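Local coordinates for protein putative dehydratase (Mesorhizobium loti, PDB 2POZ) that is of unproven activity but is probably a lyase, a putative dehydratase of the mandelate racemase and enolase type, and assembles as an octamer, at residues 159-164 against 216-221; 169-174 against 205-210; 21-26 against 97-102. One frame throughout, in Å; residues are numbered along the deposited sequence.

Contact 1 (159-164 against 216-221); sequences YPLAQR and IRFCRK
This contact belongs to the enolase-type barrel domain, where Pro160 and Leu161, just past strand 155-158, meet Phe218 of helix 212-222. It is a small, buried and wholly apolar contact. The backbones stay far apart, with Leu161 CA 10.7 Å from Phe218 CA. The phenylalanine bridges that gap. Its CG lies anti to the backbone N (chi1 -177°), which sends the ring off the helix toward the turn at 160-161. Pro160 brings its ring to the far end of the phenyl group, with CG 4.3 Å from Phe218 CZ. This approach is oblique, and it comes from the same side of the ring plane as that of Leu161.

Helix 179-196 forms the crossover between the parallel strands 155-158 and 201-205, and it supplies the rest of this apolar cluster. Its Ala185 touches both Leu161 and Phe218, and its Val189 touches Pro160. The turn is also held by polar bonds, since Arg188 NH1 of that helix binds Pro160 O and Ala162 O. The Tyr159 ring lies under the backbone of the turn, with Leu161 N 4.0 Å above its plane and over its centre. Leu161 completes the contact through one methyl group. Its CD2 stands above the Phe218 ring plane, displaced toward the rim, and comes 4.4 Å from Phe218 CE2.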
loop_
_atom_site.group_PDB
_atom_site.type_symbol
_atom_site.label_atom_id
_atom_site.label_comp_id
_atom_site.label_asym_id
_atom_site.label_seq_id
_atom_site.Cartn_x
_atom_site.Cartn_y
_atom_site.Cartn_z
ATOM N N TYR A 159 -2.287 5.344 -35.999
ATOM C CA TYR A 159 -3.128 6.099 -35.071
ATOM C C TYR A 159 -4.525 6.080 -35.694
ATOM O O TYR A 159 -4.751 6.690 -36.735
ATOM C CB TYR A 159 -2.584 7.532 -34.976
ATOM C CG TYR A 159 -3.390 8.480 -34.121
ATOM C CD1 TYR A 159 -3.463 8.319 -32.732
ATOM C CD2 TYR A 159 -4.067 9.559 -34.697
ATOM C CE1 TYR A 159 -4.186 9.212 -31.937
ATOM C CE2 TYR A 159 -4.792 10.460 -33.914
ATOM C CZ TYR A 159 -4.843 10.280 -32.534
ATOM O OH TYR A 159 -5.529 11.184 -31.761
ATOM N N PRO A 160 -5.480 5.379 -35.065
ATOM C CA PRO A 160 -6.840 5.298 -35.607
ATOM C C PRO A 160 -7.849 6.314 -35.094
ATOM O O PRO A 160 -9.027 6.252 -35.458
ATOM C CB PRO A 160 -7.251 3.888 -35.228
ATOM C CG PRO A 160 -6.715 3.798 -33.815
ATOM C CD PRO A 160 -5.312 4.431 -33.944
ATOM N N LEU A 161 -7.405 7.255 -34.267
ATOM C CA LEU A 161 -8.322 8.229 -33.689
ATOM C C LEU A 161 -8.356 9.618 -34.335
ATOM O O LEU A 161 -8.988 10.527 -33.801
ATOM C CB LEU A 161 -8.022 8.368 -32.182
ATOM C CG LEU A 161 -7.896 7.075 -31.359
ATOM C CD1 LEU A 161 -7.586 7.407 -29.888
ATOM C CD2 LEU A 161 -9.199 6.261 -31.466
ATOM N N ALA A 162 -7.699 9.796 -35.479
ATOM C CA ALA A 162 -7.677 11.120 -36.120
ATOM C C ALA A 162 -9.056 11.562 -36.618
ATOM O O ALA A 162 -9.839 10.755 -37.120
ATOM C CB ALA A 162 -6.675 11.139 -37.275
ATOM N N GLN A 163 -9.341 12.850 -36.473
ATOM C CA GLN A 163 -10.611 13.407 -36.908
ATOM C C GLN A 163 -10.354 14.427 -38.021
ATOM O O GLN A 163 -9.426 15.226 -37.931
ATOM C CB GLN A 163 -11.323 14.135 -35.760
ATOM C CG GLN A 163 -11.085 13.610 -34.352
ATOM C CD GLN A 163 -11.763 12.284 -34.079
ATOM O OE1 GLN A 163 -12.825 11.980 -34.633
ATOM N NE2 GLN A 163 -11.160 11.492 -33.198
ATOM N N ARG A 164 -11.184 14.412 -39.060
ATOM C CA ARG A 164 -11.039 15.360 -40.166
ATOM C C ARG A 164 -11.701 16.681 -39.767
ATOM O O ARG A 164 -12.909 16.722 -39.549
ATOM C CB ARG A 164 -11.716 14.806 -41.425
ATOM C CG ARG A 164 -11.274 15.475 -42.720
ATOM C CD ARG A 164 -10.088 14.737 -43.334
ATOM N NE ARG A 164 -9.496 15.442 -44.469
ATOM C CZ ARG A 164 -8.552 14.932 -45.259
ATOM N NH1 ARG A 164 -8.090 13.707 -45.045
ATOM N NH2 ARG A 164 -8.060 15.654 -46.259
ATOM N N ILE A 216 -10.632 1.964 -22.254
ATOM C CA ILE A 216 -10.692 0.552 -21.899
ATOM C C ILE A 216 -11.701 -0.120 -22.833
ATOM O O ILE A 216 -11.426 -1.170 -23.410
ATOM C CB ILE A 216 -11.142 0.381 -20.434
ATOM C CG1 ILE A 216 -10.022 0.832 -19.494
ATOM C CG2 ILE A 216 -11.521 -1.075 -20.160
ATOM C CD1 ILE A 216 -10.432 0.879 -18.040
ATOM N N ARG A 217 -12.860 0.507 -22.995
ATOM C CA ARG A 217 -13.892 -0.031 -23.870
ATOM C C ARG A 217 -13.351 -0.257 -25.284
ATOM O O ARG A 217 -13.556 -1.318 -25.865
ATOM C CB ARG A 217 -15.089 0.919 -23.911
ATOM C CG ARG A 217 -16.168 0.545 -24.924
ATOM C CD ARG A 217 -17.376 1.450 -24.760
ATOM N NE ARG A 217 -18.273 0.964 -23.716
ATOM C CZ ARG A 217 -18.910 1.734 -22.837
ATOM N NH1 ARG A 217 -18.756 3.053 -22.850
ATOM N NH2 ARG A 217 -19.716 1.175 -21.946
ATOM N N PHE A 218 -12.647 0.733 -25.827
ATOM C CA PHE A 218 -12.091 0.623 -27.178
ATOM C C PHE A 218 -11.034 -0.482 -27.307
ATOM O O PHE A 218 -11.030 -1.224 -28.287
ATOM C CB PHE A 218 -11.487 1.964 -27.614
ATOM C CG PHE A 218 -10.959 1.964 -29.025
ATOM C CD1 PHE A 218 -11.831 1.931 -30.111
ATOM C CD2 PHE A 218 -9.592 1.996 -29.272
ATOM C CE1 PHE A 218 -11.340 1.932 -31.424
ATOM C CE2 PHE A 218 -9.093 1.996 -30.583
ATOM C CZ PHE A 218 -9.967 1.965 -31.654
ATOM N N CYS A 219 -10.145 -0.594 -26.324
ATOM C CA CYS A 219 -9.102 -1.615 -26.370
ATOM C C CYS A 219 -9.697 -3.022 -26.306
ATOM O O CYS A 219 -9.194 -3.953 -26.935
ATOM C CB CYS A 219 -8.108 -1.403 -25.225
ATOM S SG CYS A 219 -7.108 0.108 -25.422
ATOM N N ARG A 220 -10.764 -3.179 -25.538
ATOM C CA ARG A 220 -11.402 -4.483 -25.446
ATOM C C ARG A 220 -12.069 -4.813 -26.779
ATOM O O ARG A 220 -12.051 -5.956 -27.223
ATOM C CB ARG A 220 -12.438 -4.491 -24.319
ATOM C CG ARG A 220 -11.812 -4.560 -22.928
ATOM C CD ARG A 220 -12.869 -4.466 -21.831
ATOM N NE ARG A 220 -12.279 -4.665 -20.511
ATOM C CZ ARG A 220 -12.827 -4.241 -19.379
ATOM N NH1 ARG A 220 -13.983 -3.589 -19.409
ATOM N NH2 ARG A 220 -12.212 -4.453 -18.219
ATOM N N LYS A 221 -12.646 -3.803 -27.423
ATOM C CA LYS A 221 -13.312 -4.025 -28.699
ATOM C C LYS A 221 -12.346 -4.489 -29.777
ATOM O O LYS A 221 -12.678 -5.390 -30.544
ATOM C CB LYS A 221 -14.027 -2.753 -29.159
ATOM C CG LYS A 221 -15.008 -2.962 -30.310
ATOM C CD LYS A 221 -15.836 -1.704 -30.551
ATOM C CE LYS A 221 -16.824 -1.886 -31.703
ATOM N NZ LYS A 221 -17.784 -3.008 -31.459
#

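Contact 2 (169-174 against 205-210); sequences LQHVTR and DLSGGL
Two side-chain pairs, His171 with Ser207 and Val172 with Leu210, carry this contact, and no hydrogen bond crosses it. The apolar pair is buried. Val172 CG1 lies 3.9 Å from Leu210 CD2, and Val172 CG2 is almost as near, so one leucine methyl sits against both valine branches. The two side chains cross at about a right angle.

The second pair joins a hydroxyl to a ring without a hydrogen bond. Ser207 OG lies 3.6 Å from His171 CD2, and it approaches the imidazole obliquely. Ser207 OG is anti to the backbone N of Ser207 (chi1 -162°), which turns the hydroxyl to the histidine. The same hydroxyl has a weak hydrogen bond with Arg258 NH2.

Polar bonds within 205-210 shape the loop that presents Ser207. Asp205 OD1 accepts from Ser207 N at 2.8 Å, an Asx turn in which the N-H meets the oxygen from above the carboxylate plane. A type I' turn from Leu206 to Gly209 overlaps it, closed by Gly209 N to Leu206 O at 2.9 Å. Ser207 and Gly208 take its two central positions, both with positive phi.

The loop joins strand 201-205 to helix 212-222, at the C-terminal end of the barrel strand, where this family carries its active site. Leu206 turns away to pack on Phe218 and Cys219 of that helix. Lys83 of a neighbouring subunit binds Ser207 O. Across the contact, His171 and Val172 directly follow hairpin strand 168-170.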
loop_
_atom_site.group_PDB
_atom_site.type_symbol
_atom_site.label_atom_id
_atom_site.label_comp_id
_atom_site.label_asym_id
_atom_site.label_seq_id
_atom_site.Cartn_x
_atom_site.Cartn_y
_atom_site.Cartn_z
ATOM N N LEU A 169 -6.482 16.266 -40.981
ATOM C CA LEU A 169 -6.733 15.326 -39.902
ATOM C C LEU A 169 -5.931 15.791 -38.693
ATOM O O LEU A 169 -4.797 16.252 -38.833
ATOM C CB LEU A 169 -6.290 13.926 -40.327
ATOM C CG LEU A 169 -7.032 13.389 -41.556
ATOM C CD1 LEU A 169 -6.195 12.332 -42.246
ATOM C CD2 LEU A 169 -8.378 12.838 -41.135
ATOM N N GLN A 170 -6.524 15.689 -37.509
ATOM C CA GLN A 170 -5.842 16.113 -36.289
ATOM C C GLN A 170 -6.126 15.138 -35.157
ATOM O O GLN A 170 -7.063 14.345 -35.238
ATOM C CB GLN A 170 -6.317 17.507 -35.879
ATOM C CG GLN A 170 -7.813 17.594 -35.632
ATOM C CD GLN A 170 -8.263 18.996 -35.270
ATOM O OE1 GLN A 170 -7.841 19.973 -35.894
ATOM N NE2 GLN A 170 -9.135 19.103 -34.267
ATOM N N HIS A 171 -5.324 15.215 -34.100
ATOM C CA HIS A 171 -5.502 14.342 -32.946
ATOM C C HIS A 171 -6.829 14.585 -32.229
ATOM O O HIS A 171 -7.541 15.555 -32.502
ATOM C CB HIS A 171 -4.368 14.536 -31.932
ATOM C CG HIS A 171 -3.037 14.037 -32.399
ATOM N ND1 HIS A 171 -2.230 14.755 -33.258
ATOM C CD2 HIS A 171 -2.377 12.885 -32.137
ATOM C CE1 HIS A 171 -1.130 14.064 -33.504
ATOM N NE2 HIS A 171 -1.196 12.925 -32.837
ATOM N N VAL A 172 -7.131 13.700 -31.287
ATOM C CA VAL A 172 -8.343 13.788 -30.493
ATOM C C VAL A 172 -8.408 15.111 -29.738
ATOM O O VAL A 172 -7.400 15.603 -29.226
ATOM C CB VAL A 172 -8.407 12.645 -29.452
ATOM C CG1 VAL A 172 -9.552 12.885 -28.484
ATOM C CG2 VAL A 172 -8.577 11.301 -30.156
ATOM N N THR A 173 -9.603 15.682 -29.673
ATOM C CA THR A 173 -9.804 16.922 -28.947
ATOM C C THR A 173 -10.453 16.622 -27.592
ATOM O O THR A 173 -11.445 15.892 -27.505
ATOM C CB THR A 173 -10.695 17.907 -29.744
ATOM O OG1 THR A 173 -9.958 18.410 -30.867
ATOM C CG2 THR A 173 -11.125 19.081 -28.860
ATOM N N ARG A 174 -9.855 17.172 -26.539
ATOM C CA ARG A 174 -10.334 17.015 -25.170
ATOM C C ARG A 174 -10.703 15.581 -24.767
ATOM O O ARG A 174 -11.707 15.353 -24.082
ATOM C CB ARG A 174 -11.520 17.970 -24.941
ATOM C CG ARG A 174 -11.161 19.441 -25.199
ATOM C CD ARG A 174 -12.333 20.378 -24.932
ATOM N NE ARG A 174 -13.156 20.630 -26.112
ATOM C CZ ARG A 174 -12.820 21.437 -27.116
ATOM N NH1 ARG A 174 -11.666 22.085 -27.111
ATOM N NH2 ARG A 174 -13.658 21.612 -28.125
ATOM N N ASP A 205 -1.419 2.958 -31.951
ATOM C CA ASP A 205 -0.988 4.109 -31.163
ATOM C C ASP A 205 -2.210 4.985 -30.891
ATOM O O ASP A 205 -2.872 5.444 -31.828
ATOM C CB ASP A 205 0.085 4.896 -31.931
ATOM C CG ASP A 205 0.461 6.212 -31.248
ATOM O OD1 ASP A 205 0.244 6.359 -30.025
ATOM O OD2 ASP A 205 0.985 7.102 -31.946
ATOM N N LEU A 206 -2.524 5.188 -29.612
ATOM C CA LEU A 206 -3.666 6.012 -29.236
ATOM C C LEU A 206 -3.229 7.447 -28.940
ATOM O O LEU A 206 -4.058 8.348 -28.806
ATOM C CB LEU A 206 -4.391 5.408 -28.026
ATOM C CG LEU A 206 -4.940 3.990 -28.244
ATOM C CD1 LEU A 206 -5.795 3.573 -27.044
ATOM C CD2 LEU A 206 -5.769 3.941 -29.526
ATOM N N SER A 207 -1.920 7.646 -28.840
ATOM C CA SER A 207 -1.337 8.964 -28.591
ATOM C C SER A 207 -2.083 9.746 -27.513
ATOM O O SER A 207 -2.382 10.921 -27.695
ATOM C CB SER A 207 -1.322 9.773 -29.902
ATOM O OG SER A 207 -0.418 10.866 -29.844
ATOM N N GLY A 208 -2.381 9.092 -26.392
ATOM C CA GLY A 208 -3.085 9.764 -25.313
ATOM C C GLY A 208 -4.473 9.203 -25.047
ATOM O O GLY A 208 -4.957 9.239 -23.909
ATOM N N GLY A 209 -5.114 8.699 -26.100
ATOM C CA GLY A 209 -6.440 8.118 -25.975
ATOM C C GLY A 209 -7.563 9.059 -25.577
ATOM O O GLY A 209 -7.530 10.260 -25.838
ATOM N N LEU A 210 -8.573 8.489 -24.936
ATOM C CA LEU A 210 -9.735 9.235 -24.484
ATOM C C LEU A 210 -9.721 9.175 -22.959
ATOM O O LEU A 210 -8.657 9.044 -22.356
ATOM C CB LEU A 210 -11.000 8.562 -25.014
ATOM C CG LEU A 210 -10.980 8.159 -26.491
ATOM C CD1 LEU A 210 -12.252 7.383 -26.805
ATOM C CD2 LEU A 210 -10.857 9.394 -27.376
#

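Contact 3 (21-26 against 97-102); sequences VLVEIS and EQALWD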
loop_
_atom_site.group_PDB
_atom_site.type_symbol
_atom_site.label_atom_id
_atom_site.label_comp_id
_atom_site.label_asym_id
_atom_site.label_seq_id
_atom_site.Cartn_x
_atom_site.Cartn_y
_atom_site.Cartn_z
ATOM N N VAL A 21 15.807 19.380 -36.102
ATOM C CA VAL A 21 16.677 20.350 -35.454
ATOM C C VAL A 21 17.985 19.608 -35.241
ATOM O O VAL A 21 18.016 18.587 -34.551
ATOM C CB VAL A 21 16.084 20.808 -34.101
ATOM C CG1 VAL A 21 17.010 21.815 -33.424
ATOM C CG2 VAL A 21 14.700 21.438 -34.333
ATOM N N LEU A 22 19.055 20.102 -35.855
ATOM C CA LEU A 22 20.346 19.443 -35.750
ATOM C C LEU A 22 21.407 20.326 -35.126
ATOM O O LEU A 22 21.290 21.547 -35.120
ATOM C CB LEU A 22 20.847 19.021 -37.134
ATOM C CG LEU A 22 19.887 18.455 -38.175
ATOM C CD1 LEU A 22 20.689 18.193 -39.455
ATOM C CD2 LEU A 22 19.218 17.190 -37.681
ATOM N N VAL A 23 22.447 19.684 -34.605
ATOM C CA VAL A 23 23.560 20.395 -34.011
ATOM C C VAL A 23 24.845 19.770 -34.548
ATOM O O VAL A 23 24.908 18.565 -34.792
ATOM C CB VAL A 23 23.549 20.307 -32.460
ATOM C CG1 VAL A 23 23.798 18.873 -31.999
ATOM C CG2 VAL A 23 24.620 21.231 -31.881
ATOM N N GLU A 24 25.851 20.607 -34.772
ATOM C CA GLU A 24 27.139 20.145 -35.248
ATOM C C GLU A 24 28.178 20.780 -34.343
ATOM O O GLU A 24 28.256 22.004 -34.254
ATOM C CB GLU A 24 27.405 20.592 -36.686
ATOM C CG GLU A 24 28.785 20.180 -37.168
ATOM C CD GLU A 24 29.157 20.800 -38.503
ATOM O OE1 GLU A 24 29.288 22.046 -38.579
ATOM O OE2 GLU A 24 29.320 20.031 -39.472
ATOM N N ILE A 25 28.968 19.949 -33.677
ATOM C CA ILE A 25 30.000 20.448 -32.773
ATOM C C ILE A 25 31.364 20.314 -33.435
ATOM O O ILE A 25 31.757 19.223 -33.837
ATOM C CB ILE A 25 30.010 19.649 -31.445
ATOM C CG1 ILE A 25 28.663 19.798 -30.730
ATOM C CG2 ILE A 25 31.157 20.130 -30.549
ATOM C CD1 ILE A 25 28.529 18.915 -29.484
ATOM N N SER A 26 32.084 21.430 -33.545
ATOM C CA SER A 26 33.415 21.422 -34.149
ATOM C C SER A 26 34.481 21.533 -33.066
ATOM O O SER A 26 34.244 22.149 -32.028
ATOM C CB SER A 26 33.565 22.591 -35.128
ATOM O OG SER A 26 32.653 22.469 -36.204
ATOM N N GLU A 97 24.625 15.597 -26.555
ATOM C CA GLU A 97 25.219 14.352 -26.071
ATOM C C GLU A 97 25.543 13.399 -27.228
ATOM O O GLU A 97 26.585 12.747 -27.224
ATOM C CB GLU A 97 24.271 13.682 -25.054
ATOM C CG GLU A 97 24.887 12.507 -24.294
ATOM C CD GLU A 97 24.531 11.157 -24.903
ATOM O OE1 GLU A 97 24.249 11.098 -26.115
ATOM O OE2 GLU A 97 24.551 10.149 -24.169
ATOM N N GLN A 98 24.646 13.312 -28.211
ATOM C CA GLN A 98 24.874 12.461 -29.377
ATOM C C GLN A 98 26.140 12.919 -30.107
ATOM O O GLN A 98 26.975 12.106 -30.495
ATOM C CB GLN A 98 23.708 12.561 -30.363
ATOM C CG GLN A 98 22.422 11.867 -29.945
ATOM C CD GLN A 98 21.240 12.377 -30.743
ATOM O OE1 GLN A 98 21.345 12.585 -31.951
ATOM N NE2 GLN A 98 20.108 12.579 -30.072
ATOM N N ALA A 99 26.260 14.225 -30.317
ATOM C CA ALA A 99 27.424 14.772 -31.014
ATOM C C ALA A 99 28.716 14.476 -30.251
ATOM O O ALA A 99 29.775 14.299 -30.858
ATOM C CB ALA A 99 27.261 16.282 -31.206
ATOM N N LEU A 100 28.634 14.431 -28.926
ATOM C CA LEU A 100 29.818 14.149 -28.128
ATOM C C LEU A 100 30.277 12.712 -28.339
ATOM O O LEU A 100 31.470 12.467 -28.506
ATOM C CB LEU A 100 29.537 14.424 -26.653
ATOM C CG LEU A 100 29.361 15.920 -26.375
ATOM C CD1 LEU A 100 28.959 16.140 -24.918
ATOM C CD2 LEU A 100 30.668 16.651 -26.691
ATOM N N TRP A 101 29.337 11.762 -28.338
ATOM C CA TRP A 101 29.690 10.357 -28.562
ATOM C C TRP A 101 30.205 10.165 -29.991
ATOM O O TRP A 101 31.076 9.329 -30.249
ATOM C CB TRP A 101 28.487 9.436 -28.318
ATOM C CG TRP A 101 28.225 9.197 -26.864
ATOM C CD1 TRP A 101 27.228 9.737 -26.109
ATOM C CD2 TRP A 101 29.026 8.408 -25.970
ATOM N NE1 TRP A 101 27.356 9.338 -24.794
ATOM C CE2 TRP A 101 28.453 8.522 -24.686
ATOM C CE3 TRP A 101 30.176 7.620 -26.135
ATOM C CZ2 TRP A 101 28.991 7.878 -23.567
ATOM C CZ3 TRP A 101 30.711 6.979 -25.023
ATOM C CH2 TRP A 101 30.115 7.112 -23.754
ATOM N N ASP A 102 29.664 10.941 -30.922
ATOM C CA ASP A 102 30.104 10.859 -32.311
ATOM C C ASP A 102 31.601 11.237 -32.348
ATOM O O ASP A 102 32.416 10.557 -32.971
ATOM C CB ASP A 102 29.269 11.822 -33.162
ATOM C CG ASP A 102 29.405 11.571 -34.655
ATOM O OD1 ASP A 102 29.772 10.440 -35.064
ATOM O OD2 ASP A 102 29.122 12.513 -35.424
#
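Ile25 reaches Ala99 because its CG1 is anti to the carbonyl carbon (chi1 -61°) and its CD1 continues the chain in an extended line (chi2 174°). This pushes CD1 out from strand 21-27 against helix 87-108. Ile25 CD1 ends 3.4 Å from Ala99 CB, closer than usual for two carbons, so the packing here is tight. Ile25 CG1 lies 3.8 Å from Ala99 CB. The small alanine allows close approach, and Ile25 CA and Ala99 CA are 6.5 Å apart. Leu100 CD2 adds a lighter touch, 4.2 Å from Ile25 CD1. Val23, two residues earlier on the same face of the strand, adds another through CG1, 4.4 Å from Ala99 CB.

The contact is helix-on-sheet packing in the N-terminal domain. The axes of the two segments approach to 8.4 Å at an angle of 41°. Strand 21-27 runs between strands 5-12 and 33-37 in the antiparallel sheet. Ile52 of helix 45-59 packs on Val23 beside the contact, and Ile68 of helix 68-78 packs on Leu100. Helix 87-108 also ties to the neighbouring strand 33-37, through Gln98 OE1 to Glu36 N and Asp102 OD2 to Ala34 N.

From the N terminus, contact 3 comes first. It closes the loop from 21-26 to 97-102 and ties sheet to helix within the N-terminal domain. The chain then enters the barrel domain. Contact 1 opens at 159-164, and contact 2 opens and closes before contact 1 closes at 216-221. Contact 2 is therefore nested in contact 1, and none of the loops cross. Contact 1 ties the turn after strand 155-158 to helix 212-222. Contact 2 ties the chain after hairpin strand 168-170 to the loop after strand 201-205. The nested pair also touch: Tyr159 OH bonds Val172 N. Contact 3 lies on the opposite side of the chain's centre, its centre about 38 Å from that of contact 1.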